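PDB 1XV5: DNA alpha-glucosyltransferase from Enterobacteria phage T4, which is a glycosyltransferase of the GT-B clan, built around two parallel beta-sheets, with uridine-5'-diphosphate bound in this crystal structure. Local coordinates for residues F241-I244 against K245-G248. Sequence-based numbering, arbitrary orientation.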
loop_
_atom_site.group_PDB
_atom_site.type_symbol
_atom_site.label_atom_id
_atom_site.label_comp_id
_atom_site.label_asym_id
_atom_site.label_seq_id
_atom_site.Cartn_x
_atom_site.Cartn_y
_atom_site.Cartn_z
ATOM N N PHE A 241 14.026 4.047 -12.893
ATOM C CA PHE A 241 13.650 3.237 -14.043
ATOM C C PHE A 241 14.755 3.249 -15.093
ATOM O O PHE A 241 15.030 2.236 -15.732
ATOM C CB PHE A 241 12.350 3.744 -14.678
ATOM C CG PHE A 241 11.806 2.817 -15.722
ATOM C CD1 PHE A 241 11.017 1.730 -15.355
ATOM C CD2 PHE A 241 12.164 2.965 -17.061
ATOM C CE1 PHE A 241 10.600 0.793 -16.305
ATOM C CE2 PHE A 241 11.754 2.039 -18.015
ATOM C CZ PHE A 241 10.970 0.948 -17.635
ATOM N N ILE A 242 15.390 4.402 -15.273
ATOM C CA ILE A 242 16.458 4.529 -16.261
ATOM C C ILE A 242 17.591 3.539 -15.998
ATOM O O ILE A 242 18.262 3.084 -16.926
ATOM C CB ILE A 242 17.010 5.977 -16.274
ATOM C CG1 ILE A 242 15.925 6.922 -16.800
ATOM C CG2 ILE A 242 18.261 6.069 -17.144
ATOM C CD1 ILE A 242 16.239 8.392 -16.631
ATOM N N ALA A 243 17.789 3.196 -14.731
ATOM C CA ALA A 243 18.846 2.265 -14.353
ATOM C C ALA A 243 18.656 0.893 -14.994
ATOM O O ALA A 243 19.626 0.179 -15.239
ATOM C CB ALA A 243 18.898 2.129 -12.836
ATOM N N ILE A 244 17.407 0.525 -15.261
ATOM C CA ILE A 244 17.112 -0.769 -15.865
ATOM C C ILE A 244 17.759 -0.911 -17.242
ATOM O O ILE A 244 18.431 -1.906 -17.522
ATOM C CB ILE A 244 15.590 -0.978 -15.991
ATOM C CG1 ILE A 244 14.954 -0.944 -14.596
ATOM C CG2 ILE A 244 15.302 -2.307 -16.682
ATOM C CD1 ILE A 244 13.431 -0.894 -14.610
ATOM N N LYS A 245 17.554 0.087 -18.097
ATOM C CA LYS A 245 18.129 0.071 -19.437
ATOM C C LYS A 245 19.649 0.113 -19.354
ATOM O O LYS A 245 20.338 -0.596 -20.084
ATOM C CB LYS A 245 17.632 1.271 -20.250
ATOM C CG LYS A 245 18.317 1.415 -21.610
ATOM C CD LYS A 245 17.836 2.649 -22.358
ATOM C CE LYS A 245 18.642 2.882 -23.636
ATOM N NZ LYS A 245 18.560 1.739 -24.591
ATOM N N GLU A 246 20.162 0.955 -18.464
ATOM C CA GLU A 246 21.602 1.087 -18.282
ATOM C C GLU A 246 22.235 -0.257 -17.944
ATOM O O GLU A 246 23.367 -0.534 -18.343
ATOM C CB GLU A 246 21.907 2.102 -17.173
ATOM C CG GLU A 246 21.580 3.541 -17.545
ATOM C CD GLU A 246 21.819 4.519 -16.408
ATOM O OE1 GLU A 246 21.755 5.741 -16.655
ATOM O OE2 GLU A 246 22.065 4.071 -15.267
ATOM N N LYS A 247 21.503 -1.098 -17.219
ATOM C CA LYS A 247 22.030 -2.403 -16.843
ATOM C C LYS A 247 21.851 -3.434 -17.948
ATOM O O LYS A 247 22.245 -4.591 -17.802
ATOM C CB LYS A 247 21.374 -2.882 -15.543
ATOM C CG LYS A 247 21.594 -1.912 -14.391
ATOM C CD LYS A 247 21.732 -2.609 -13.049
ATOM C CE LYS A 247 20.455 -3.299 -12.628
ATOM N NZ LYS A 247 20.589 -3.888 -11.266
ATOM N N GLY A 248 21.261 -3.005 -19.059
ATOM C CA GLY A 248 21.067 -3.896 -20.187
ATOM C C GLY A 248 19.934 -4.894 -20.061
ATOM O O GLY A 248 19.915 -5.902 -20.767
HETATM O O HOH W 1 15.255 2.105 -18.427
#
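Glu246 N donates to Ile242 O at 3.2 Å in the carbonyl plane, a straight i to i-4 bond of helix 239-246 with an N-H...O angle of 169°. The helix then closes in a Schellman motif at Gly248. Lys247 N reaches Ala243 O at 3.0 Å from a position tilted off the carbonyl plane, with a second, weak bond to Ile244 O. Gly248, at a positive phi of 77°, turns its own N back to Lys245 O at 2.8 Å.

One residue earlier in the helix, a water stands in for a direct i to i-4 bond. Phe241 O and Lys245 N stand 4.1 Å apart, and the water bridges them, donating to Phe241 O at 2.7 Å and accepting from Lys245 N.

Outside this backbone frame, Glu246 runs back along the exposed face and lays OE1 beside Ile242 CG2, 3.5 Å away. On the buried side, Ile244 packs on Phe212, Tyr213 and Phe216 and on Tyr251, seating the end of the helix against helix 212-223 and strand 251-254. Lys247 makes a cation-pi contact with Tyr213. With Lys247 CG beside its own N (chi1 -58°), that methylene presses on Ala243 O at 3.0 Å.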